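Long-range contacts in peptidase M14, carboxypeptidase A (Thermoplasmatales archaeon SCGC AB-540-F20, PDB 4XED), which probably removes C-terminal amino acids from peptides as an M14-family carboxypeptidase, and is represented here by its calcium-bound, non-catalytic PKD domain: residues 10-15 against 74-79; 23-28 against 61-66; 37-42 against 50-55. All blocks are in the same frame, centred on the assembly; numbering follows the deposited sequence.

The three contacts build a small beta sandwich and illustrate how bonding follows place in a fold. Contact 1 is the buried one: it runs between the two sheets, joining residues 10-15 to strand 72-82 by van der Waals contact, with no hydrogen bond between the segments. Contacts 2 and 3 lie within sheets, are partly buried, and are ruled by antiparallel backbone bonds. Residues 23-28 and 61-66 belong to the three-stranded sheet, which also includes strand 11-13; residues 37-42 and 50-55 form a hairpin in the four-stranded sheet, beside strand 72-82. Phe28 and Phe64 of contact 2 and Ile42 of contact 3 meet in the interior, whereas Thr27 and Trp52 lie on the outer faces.

Contact 1. Residues 10-15 against 74-79; sequences PNVTGP and YVVRAK. With EDO (1,2-ethanediol), chain C.
Val12 faces strand 72-82 like a fork, each methyl going to a different residue of that strand. Val12 CG1 reaches Val76 CG1 at 4.2 Å, the two side chains passing at a slant, and Val12 CG2 lies 4.0 Å from Ala78 CB. The torsion explains the division of labour: CG1 is placed opposite the backbone N (chi1 -176°) and CG2 opposite the carbonyl carbon, which spreads the methyls along the partner strand. Val76 answers in kind, since its own CG1 also stands opposite its backbone N (chi1 175°).

Pro10 extends the apolar line beyond Val12. Its CB is 4.1 Å from the same Ala78 CB that Val12 touches, and the far side of the ring rests on the backbone, with Pro10 CD 3.5 Å from Ala78 O and Pro10 CG 3.8 Å from Lys79 CA. A glycine in place of Pro10 would probably uncover the Ala78 carbonyl and the Lys79 backbone on this side, and let the chain entering strand 11-13 turn more freely.

No hydrogen bond crosses between the segments, so the association rests on van der Waals contact among buried groups, with Phe28 of strand 24-29 packing against both Val12 and Ala78. The side chain of Lys79 leaves the strand on the side turned away from residues 10-15. It forms a salt bridge to Glu87 and a cation-pi contact with Tyr41, and Lys79 NZ also donates to O1 of a 1,2-ethanediol molecule at 2.8 Å. A buried apolar seam on one side of a strand, with charge on the other, is the arrangement expected where two sheets face each other in the Ig-like beta sandwich of a PKD domain.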
loop_
_atom_site.group_PDB
_atom_site.type_symbol
_atom_site.label_atom_id
_atom_site.label_comp_id
_atom_site.label_asym_id
_atom_site.label_seq_id
_atom_site.Cartn_x
_atom_site.Cartn_y
_atom_site.Cartn_z
ATOM N N PRO A 10 -2.154 -6.979 -2.407
ATOM C CA PRO A 10 -0.814 -6.400 -2.386
ATOM C C PRO A 10 0.035 -6.795 -1.202
ATOM O O PRO A 10 -0.466 -7.080 -0.110
ATOM C CB PRO A 10 -1.085 -4.891 -2.360
ATOM C CG PRO A 10 -2.439 -4.745 -3.030
ATOM C CD PRO A 10 -3.190 -5.927 -2.548
ATOM N N ASN A 11 1.334 -6.755 -1.447
ATOM C CA ASN A 11 2.347 -6.886 -0.419
ATOM C C ASN A 11 2.912 -5.501 -0.088
ATOM O O ASN A 11 3.128 -4.684 -0.977
ATOM C CB ASN A 11 3.468 -7.794 -0.919
ATOM C CG ASN A 11 3.043 -9.216 -1.071
ATOM O OD1 ASN A 11 2.964 -9.956 -0.083
ATOM N ND2 ASN A 11 2.648 -9.587 -2.285
ATOM N N VAL A 12 3.201 -5.293 1.204
ATOM C CA VAL A 12 3.773 -4.062 1.738
ATOM C C VAL A 12 4.964 -4.384 2.636
ATOM O O VAL A 12 4.776 -5.080 3.631
ATOM C CB VAL A 12 2.736 -3.285 2.614
ATOM C CG1 VAL A 12 3.323 -1.958 3.070
ATOM C CG2 VAL A 12 1.386 -3.140 1.919
ATOM N N THR A 13 6.163 -3.918 2.298
ATOM C CA THR A 13 7.300 -4.113 3.194
ATOM C C THR A 13 7.961 -2.784 3.518
ATOM O O THR A 13 7.993 -1.873 2.692
ATOM C CB THR A 13 8.356 -5.126 2.626
ATOM O OG1 THR A 13 8.898 -4.637 1.399
ATOM C CG2 THR A 13 7.731 -6.487 2.398
ATOM N N GLY A 14 8.525 -2.697 4.713
ATOM C CA GLY A 14 9.266 -1.520 5.123
ATOM C C GLY A 14 9.409 -1.587 6.629
ATOM O O GLY A 14 9.056 -2.591 7.254
ATOM N N PRO A 15 9.982 -0.523 7.223
ATOM C CA PRO A 15 10.249 -0.532 8.666
ATOM C C PRO A 15 8.970 -0.619 9.493
ATOM O O PRO A 15 8.004 0.106 9.248
ATOM C CB PRO A 15 10.939 0.795 8.899
ATOM C CG PRO A 15 11.358 1.259 7.634
ATOM C CD PRO A 15 10.509 0.668 6.566
ATOM N N TYR A 74 0.267 1.957 13.847
ATOM C CA TYR A 74 -0.445 2.312 12.626
ATOM C C TYR A 74 -0.560 1.104 11.707
ATOM O O TYR A 74 0.440 0.447 11.394
ATOM C CB TYR A 74 0.303 3.464 11.936
ATOM C CG TYR A 74 0.355 4.711 12.809
ATOM C CD1 TYR A 74 -0.740 5.559 12.852
ATOM C CD2 TYR A 74 1.483 5.053 13.548
ATOM C CE1 TYR A 74 -0.727 6.681 13.636
ATOM C CE2 TYR A 74 1.504 6.186 14.318
ATOM C CZ TYR A 74 0.390 6.992 14.344
ATOM O OH TYR A 74 0.347 8.140 15.090
ATOM N N VAL A 75 -1.767 0.858 11.231
ATOM C CA VAL A 75 -1.986 -0.247 10.311
ATOM C C VAL A 75 -1.961 0.289 8.889
ATOM O O VAL A 75 -2.914 0.930 8.431
ATOM C CB VAL A 75 -3.295 -0.966 10.597
ATOM C CG1 VAL A 75 -3.397 -2.164 9.716
ATOM C CG2 VAL A 75 -3.364 -1.370 12.060
ATOM N N VAL A 76 -0.834 0.080 8.208
ATOM C CA VAL A 76 -0.712 0.474 6.819
ATOM C C VAL A 76 -1.417 -0.616 5.993
ATOM O O VAL A 76 -1.167 -1.811 6.204
ATOM C CB VAL A 76 0.753 0.583 6.403
ATOM C CG1 VAL A 76 0.893 0.878 4.935
ATOM C CG2 VAL A 76 1.458 1.628 7.255
ATOM N N ARG A 77 -2.302 -0.225 5.085
ATOM C CA ARG A 77 -3.019 -1.200 4.267
ATOM C C ARG A 77 -2.976 -0.767 2.817
ATOM O O ARG A 77 -2.966 0.438 2.502
ATOM C CB ARG A 77 -4.478 -1.356 4.719
ATOM C CG ARG A 77 -4.628 -1.677 6.191
ATOM C CD ARG A 77 -5.984 -2.318 6.448
ATOM N NE ARG A 77 -7.089 -1.450 6.081
ATOM C CZ ARG A 77 -8.354 -1.837 6.022
ATOM N NH1 ARG A 77 -8.707 -3.082 6.329
ATOM N NH2 ARG A 77 -9.276 -0.967 5.694
ATOM N N ALA A 78 -2.965 -1.757 1.922
ATOM C CA ALA A 78 -3.019 -1.480 0.502
ATOM C C ALA A 78 -3.895 -2.486 -0.202
ATOM O O ALA A 78 -3.808 -3.681 0.034
ATOM C CB ALA A 78 -1.631 -1.479 -0.104
ATOM N N LYS A 79 -4.745 -1.980 -1.092
ATOM C CA LYS A 79 -5.526 -2.813 -2.026
ATOM C C LYS A 79 -5.286 -2.293 -3.444
ATOM O O LYS A 79 -4.731 -1.198 -3.618
ATOM C CB LYS A 79 -7.009 -2.850 -1.659
ATOM C CG LYS A 79 -7.703 -1.518 -1.759
ATOM C CD LYS A 79 -9.198 -1.607 -1.435
ATOM C CE LYS A 79 -9.799 -0.191 -1.279
ATOM N NZ LYS A 79 -11.306 -0.253 -1.170
HETATM C C1 EDO C . -12.208 3.087 -0.004
HETATM O O1 EDO C . -12.189 2.384 -1.237
HETATM C C2 EDO C . -11.596 2.188 1.057
HETATM O O2 EDO C . -12.079 2.586 2.348
#

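Contact 2. Residues 23-28 against 61-66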
loop_
_atom_site.group_PDB
_atom_site.type_symbol
_atom_site.label_atom_id
_atom_site.label_comp_id
_atom_site.label_asym_id
_atom_site.label_seq_id
_atom_site.Cartn_x
_atom_site.Cartn_y
_atom_site.Cartn_z
ATOM N N THR A 23 11.149 10.056 8.256
ATOM C CA THR A 23 10.491 9.580 7.036
ATOM C C THR A 23 10.976 8.171 6.714
ATOM O O THR A 23 12.172 7.914 6.786
ATOM C CB THR A 23 10.814 10.503 5.865
ATOM O OG1 THR A 23 10.438 11.845 6.210
ATOM C CG2 THR A 23 10.127 10.014 4.594
ATOM N N TYR A 24 10.052 7.270 6.379
ATOM C CA TYR A 24 10.375 5.864 6.064
ATOM C C TYR A 24 9.769 5.446 4.732
ATOM O O TYR A 24 8.729 5.961 4.335
ATOM C CB TYR A 24 9.887 4.947 7.198
ATOM C CG TYR A 24 10.605 5.224 8.519
ATOM C CD1 TYR A 24 11.930 4.798 8.741
ATOM C CD2 TYR A 24 9.966 5.893 9.536
ATOM C CE1 TYR A 24 12.579 5.049 9.926
ATOM C CE2 TYR A 24 10.617 6.176 10.727
ATOM C CZ TYR A 24 11.916 5.739 10.912
ATOM O OH TYR A 24 12.541 6.002 12.109
ATOM N N ASN A 25 10.438 4.514 4.058
ATOM C CA ASN A 25 10.031 4.029 2.729
ATOM C C ASN A 25 9.336 2.690 2.797
ATOM O O ASN A 25 9.808 1.765 3.445
ATOM C CB ASN A 25 11.273 3.839 1.857
ATOM C CG ASN A 25 11.967 5.115 1.566
ATOM O OD1 ASN A 25 11.341 6.089 1.174
ATOM N ND2 ASN A 25 13.270 5.124 1.727
ATOM N N TYR A 26 8.224 2.596 2.075
ATOM C CA TYR A 26 7.421 1.376 1.967
ATOM C C TYR A 26 7.334 0.933 0.507
ATOM O O TYR A 26 7.076 1.736 -0.379
ATOM C CB TYR A 26 6.027 1.598 2.637
ATOM C CG TYR A 26 6.259 1.827 4.107
ATOM C CD1 TYR A 26 6.325 0.771 4.996
ATOM C CD2 TYR A 26 6.537 3.093 4.590
ATOM C CE1 TYR A 26 6.694 0.958 6.310
ATOM C CE2 TYR A 26 6.877 3.308 5.939
ATOM C CZ TYR A 26 6.973 2.241 6.772
ATOM O OH TYR A 26 7.333 2.473 8.096
ATOM N N THR A 27 7.535 -0.361 0.321
ATOM C CA THR A 27 7.513 -0.984 -0.989
ATOM C C THR A 27 6.193 -1.729 -1.152
ATOM O O THR A 27 5.831 -2.548 -0.293
ATOM C CB THR A 27 8.685 -1.955 -1.132
ATOM O OG1 THR A 27 9.909 -1.241 -0.972
ATOM C CG2 THR A 27 8.643 -2.641 -2.480
ATOM N N PHE A 28 5.478 -1.438 -2.247
ATOM C CA PHE A 28 4.161 -2.014 -2.520
ATOM C C PHE A 28 4.241 -2.767 -3.831
ATOM O O PHE A 28 4.780 -2.237 -4.827
ATOM C CB PHE A 28 3.093 -0.922 -2.652
ATOM C CG PHE A 28 2.902 -0.099 -1.401
ATOM C CD1 PHE A 28 3.722 0.981 -1.119
ATOM C CD2 PHE A 28 1.889 -0.376 -0.502
ATOM C CE1 PHE A 28 3.569 1.739 0.027
ATOM C CE2 PHE A 28 1.736 0.378 0.651
ATOM C CZ PHE A 28 2.584 1.443 0.891
ATOM N N GLU A 61 7.069 -2.903 -8.705
ATOM C CA GLU A 61 7.222 -2.442 -7.315
ATOM C C GLU A 61 7.193 -0.923 -7.290
ATOM O O GLU A 61 7.869 -0.273 -8.100
ATOM C CB GLU A 61 8.510 -2.952 -6.680
ATOM C CG GLU A 61 8.542 -4.456 -6.457
ATOM C CD GLU A 61 9.835 -4.892 -5.769
ATOM O OE1 GLU A 61 10.925 -4.821 -6.410
ATOM O OE2 GLU A 61 9.787 -5.282 -4.582
ATOM N N VAL A 62 6.377 -0.381 -6.398
ATOM C CA VAL A 62 6.262 1.060 -6.261
ATOM C C VAL A 62 6.580 1.406 -4.818
ATOM O O VAL A 62 6.076 0.766 -3.888
ATOM C CB VAL A 62 4.881 1.569 -6.731
ATOM C CG1 VAL A 62 4.687 1.279 -8.170
ATOM C CG2 VAL A 62 3.788 0.945 -6.005
ATOM N N ILE A 63 7.428 2.416 -4.623
ATOM C CA ILE A 63 7.934 2.770 -3.309
ATOM C C ILE A 63 7.425 4.145 -2.945
ATOM O O ILE A 63 7.650 5.104 -3.691
ATOM C CB ILE A 63 9.490 2.656 -3.241
ATOM C CG1 ILE A 63 9.869 1.187 -3.589
ATOM C CG2 ILE A 63 9.984 3.121 -1.905
ATOM C CD1 ILE A 63 11.278 0.796 -3.812
ATOM N N PHE A 64 6.724 4.252 -1.819
ATOM C CA PHE A 64 6.236 5.520 -1.290
ATOM C C PHE A 64 6.683 5.705 0.133
ATOM O O PHE A 64 6.701 4.747 0.899
ATOM C CB PHE A 64 4.722 5.567 -1.337
ATOM C CG PHE A 64 4.165 5.424 -2.705
ATOM C CD1 PHE A 64 4.467 6.337 -3.709
ATOM C CD2 PHE A 64 3.341 4.365 -2.986
ATOM C CE1 PHE A 64 3.944 6.181 -4.981
ATOM C CE2 PHE A 64 2.814 4.203 -4.233
ATOM C CZ PHE A 64 3.119 5.107 -5.245
ATOM N N SER A 65 7.037 6.941 0.479
ATOM C CA SER A 65 7.471 7.250 1.819
ATOM C C SER A 65 6.360 7.908 2.635
ATOM O O SER A 65 5.414 8.462 2.081
ATOM C CB SER A 65 8.712 8.132 1.781
ATOM O OG SER A 65 8.484 9.359 1.116
ATOM N N HIS A 66 6.481 7.838 3.949
ATOM C CA HIS A 66 5.517 8.450 4.846
ATOM C C HIS A 66 6.240 8.792 6.133
ATOM O O HIS A 66 7.261 8.185 6.462
ATOM C CB HIS A 66 4.311 7.536 5.093
ATOM C CG HIS A 66 3.150 8.231 5.737
ATOM N ND1 HIS A 66 2.407 9.193 5.080
ATOM C CD2 HIS A 66 2.603 8.114 6.974
ATOM C CE1 HIS A 66 1.460 9.641 5.891
ATOM N NE2 HIS A 66 1.540 8.982 7.036
#
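Phe28 meets the ring of Phe64 obliquely, with Phe28 CD1 3.9 Å from Phe64 CD2. The side chains cross at about a right angle while the ring planes are inclined by 46°. The pair sits on an antiparallel ladder in the three-stranded sheet of the PKD beta sandwich, where strand 62-66 is an outermost strand. Phe28 CG stands opposite the carbonyl carbon (chi1 -62°), and this points the ring edge at the neighbouring strand, with Phe28 CD1 3.6 Å from Val62 O in the ring plane. Phe28 CB touches Val62 CG2 at 3.9 Å.

The side chains on this face turn to the other sheet: Phe28 and Phe64 both pack on Ile42, and Val62 on Tyr40. Farther along, the hydroxyl of Tyr26 is hydrogen-bonded to Pro15 O and His66 NE2 to Asp46, so Tyr26 OH and His66 NE2 have partners elsewhere in the fold.

The reverse face is more exposed. There Thr27 and Ile63 lie side by side and point the same way, Thr27 OG1 being 3.6 Å from Ile63 CG1.

Six backbone hydrogen bonds fasten the strands, two at each of the pairs Tyr24-His66, Tyr26-Phe64 and Phe28-Val62. Between them come the non-hydrogen-bonded pairs Asn25-Ser65 and Thr27-Ile63; next to the first, Ser65 CA makes a CA-H...O contact with Tyr24 O at 3.1 Å.

Contact 3. Residues 37-42 against 50-55; sequences NITYYI and EEWIGP
A G1 beta bulge interrupts the hairpin of strands 38-43 and 49-56: Trp52 and Ile53 both face the single residue Tyr40. Trp52 has left-handed backbone angles, and the chain turns a corner there. On one side of the bulge Tyr40 and Ile53 exchange two backbone hydrogen bonds; on the other Ile42 and Glu50 do the same, the bond from Glu50 N to Ile42 O measuring 2.8 Å.

The corner brings the indole of Trp52 across strand 38-43, where Tyr41 covers one of its faces. Tyr41 CB stands almost squarely over the six-membered ring of Trp52, 3.6 Å from its centroid. With Tyr41 CG anti to its backbone N (chi1 -172°), the phenol ring continues past the five-membered ring and presents its edge to the indole face, Tyr41 CD2 lying 3.7 Å from Trp52 NE1. The planes meet at 62°, an edge-to-face pair. Thr39 OG1 comes obliquely to the six-membered ring, 3.5 Å from Trp52 CE3.

Within the sandwich this hairpin lies at the margin of the four-stranded sheet, next to strand 72-82, whose Lys79 and Lys81 make cation-pi contacts with Tyr41 and Trp52 respectively. Glu51 runs alongside Tyr41 in the same direction, Glu51 CG 3.7 Å from Tyr41 CE2, while its carboxylate is hydrogen-bonded to Thr49.

On the inward side, Ile42 CB and Glu50 CB meet at 4.0 Å. The Glu50 chain then bends away, and its carboxylate accepts from the indole nitrogen of Trp44. Past the bulge Gly54 passes close to strand 38-43, where a CB would crowd Ile38 O and Thr39 CG2. A cis peptide bond follows it, and Pro55 CA comes within 3.4 Å of Ile38 O in a CA-H...O contact.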
loop_
_atom_site.group_PDB
_atom_site.type_symbol
_atom_site.label_atom_id
_atom_site.label_comp_id
_atom_site.label_asym_id
_atom_site.label_seq_id
_atom_site.Cartn_x
_atom_site.Cartn_y
_atom_site.Cartn_z
ATOM N N ASN A 37 -2.984 -3.558 -16.008
ATOM C CA ASN A 37 -2.518 -2.447 -15.207
ATOM C C ASN A 37 -3.420 -2.272 -14.005
ATOM O O ASN A 37 -4.617 -2.619 -14.051
ATOM C CB ASN A 37 -2.530 -1.161 -16.014
ATOM C CG ASN A 37 -1.469 -1.108 -17.081
ATOM O OD1 ASN A 37 -0.516 -1.886 -17.108
ATOM N ND2 ASN A 37 -1.636 -0.165 -17.984
ATOM N N ILE A 38 -2.853 -1.778 -12.909
ATOM C CA ILE A 38 -3.629 -1.576 -11.678
ATOM C C ILE A 38 -3.320 -0.247 -10.989
ATOM O O ILE A 38 -2.255 0.348 -11.190
ATOM C CB ILE A 38 -3.475 -2.744 -10.617
ATOM C CG1 ILE A 38 -2.130 -2.713 -9.856
ATOM C CG2 ILE A 38 -3.708 -4.098 -11.272
ATOM C CD1 ILE A 38 -0.922 -3.092 -10.653
ATOM N N THR A 39 -4.258 0.199 -10.157
ATOM C CA THR A 39 -4.073 1.343 -9.282
ATOM C C THR A 39 -4.129 0.836 -7.840
ATOM O O THR A 39 -4.741 -0.196 -7.568
ATOM C CB THR A 39 -5.115 2.461 -9.490
ATOM O OG1 THR A 39 -6.442 1.930 -9.396
ATOM C CG2 THR A 39 -4.906 3.135 -10.846
ATOM N N TYR A 40 -3.480 1.553 -6.930
ATOM C CA TYR A 40 -3.424 1.188 -5.528
ATOM C C TYR A 40 -4.168 2.194 -4.652
ATOM O O TYR A 40 -4.125 3.392 -4.903
ATOM C CB TYR A 40 -1.970 1.128 -5.044
ATOM C CG TYR A 40 -1.127 0.040 -5.668
ATOM C CD1 TYR A 40 -1.085 -1.244 -5.118
ATOM C CD2 TYR A 40 -0.372 0.289 -6.801
ATOM C CE1 TYR A 40 -0.302 -2.248 -5.679
ATOM C CE2 TYR A 40 0.408 -0.711 -7.385
ATOM C CZ TYR A 40 0.444 -1.976 -6.808
ATOM O OH TYR A 40 1.177 -3.025 -7.324
ATOM N N TYR A 41 -4.816 1.677 -3.616
ATOM C CA TYR A 41 -5.441 2.488 -2.567
ATOM C C TYR A 41 -4.682 2.133 -1.302
ATOM O O TYR A 41 -4.688 0.984 -0.874
ATOM C CB TYR A 41 -6.941 2.206 -2.438
ATOM C CG TYR A 41 -7.650 3.138 -1.510
ATOM C CD1 TYR A 41 -7.473 3.055 -0.134
ATOM C CD2 TYR A 41 -8.534 4.101 -2.000
ATOM C CE1 TYR A 41 -8.120 3.886 0.714
ATOM C CE2 TYR A 41 -9.207 4.963 -1.129
ATOM C CZ TYR A 41 -8.982 4.845 0.236
ATOM O OH TYR A 41 -9.628 5.649 1.154
ATOM N N ILE A 42 -3.965 3.109 -0.748
ATOM C CA ILE A 42 -3.130 2.929 0.434
ATOM C C ILE A 42 -3.716 3.748 1.588
ATOM O O ILE A 42 -4.011 4.940 1.433
ATOM C CB ILE A 42 -1.696 3.380 0.148
ATOM C CG1 ILE A 42 -1.094 2.532 -0.990
ATOM C CG2 ILE A 42 -0.835 3.370 1.411
ATOM C CD1 ILE A 42 0.181 3.105 -1.540
ATOM N N GLU A 50 -3.523 7.284 -0.095
ATOM C CA GLU A 50 -3.213 7.473 -1.499
ATOM C C GLU A 50 -4.365 6.813 -2.245
ATOM O O GLU A 50 -4.523 5.600 -2.189
ATOM C CB GLU A 50 -1.864 6.834 -1.838
ATOM C CG GLU A 50 -0.688 7.157 -0.905
ATOM C CD GLU A 50 -0.339 8.632 -0.810
ATOM O OE1 GLU A 50 -0.560 9.384 -1.789
ATOM O OE2 GLU A 50 0.187 9.021 0.261
ATOM N N GLU A 51 -5.203 7.614 -2.900
ATOM C CA GLU A 51 -6.484 7.102 -3.401
ATOM C C GLU A 51 -6.421 6.739 -4.873
ATOM O O GLU A 51 -6.581 7.564 -5.772
ATOM C CB GLU A 51 -7.632 8.066 -3.084
ATOM C CG GLU A 51 -7.671 8.259 -1.575
ATOM C CD GLU A 51 -8.937 8.884 -1.020
ATOM O OE1 GLU A 51 -9.837 9.267 -1.805
ATOM O OE2 GLU A 51 -9.012 8.991 0.230
ATOM N N TRP A 52 -6.190 5.458 -5.114
ATOM C CA TRP A 52 -6.147 4.914 -6.465
ATOM C C TRP A 52 -5.052 5.581 -7.310
ATOM O O TRP A 52 -5.285 6.152 -8.380
ATOM C CB TRP A 52 -7.515 4.960 -7.126
ATOM C CG TRP A 52 -8.563 4.222 -6.343
ATOM C CD1 TRP A 52 -9.713 4.750 -5.838
ATOM C CD2 TRP A 52 -8.546 2.839 -5.936
ATOM N NE1 TRP A 52 -10.415 3.798 -5.174
ATOM C CE2 TRP A 52 -9.726 2.618 -5.205
ATOM C CE3 TRP A 52 -7.664 1.772 -6.139
ATOM C CZ2 TRP A 52 -10.059 1.371 -4.681
ATOM C CZ3 TRP A 52 -7.996 0.525 -5.580
ATOM C CH2 TRP A 52 -9.187 0.343 -4.872
ATOM N N ILE A 53 -3.841 5.519 -6.787
ATOM C CA ILE A 53 -2.682 6.046 -7.492
ATOM C C ILE A 53 -2.216 5.060 -8.572
ATOM O O ILE A 53 -2.361 3.837 -8.415
ATOM C CB ILE A 53 -1.546 6.385 -6.512
ATOM C CG1 ILE A 53 -1.249 5.183 -5.600
ATOM C CG2 ILE A 53 -1.903 7.649 -5.708
ATOM C CD1 ILE A 53 -0.014 5.316 -4.847
ATOM N N GLY A 54 -1.693 5.604 -9.673
ATOM C CA GLY A 54 -1.375 4.806 -10.842
ATOM C C GLY A 54 -2.074 5.367 -12.068
ATOM O O GLY A 54 -2.442 6.526 -12.089
ATOM N N PRO A 55 -2.269 4.556 -13.103
ATOM C CA PRO A 55 -1.972 3.111 -13.142
ATOM C C PRO A 55 -0.491 2.783 -13.194
ATOM O O PRO A 55 0.331 3.585 -13.669
ATOM C CB PRO A 55 -2.658 2.653 -14.438
ATOM C CG PRO A 55 -2.710 3.877 -15.294
ATOM C CD PRO A 55 -2.930 5.012 -14.334
#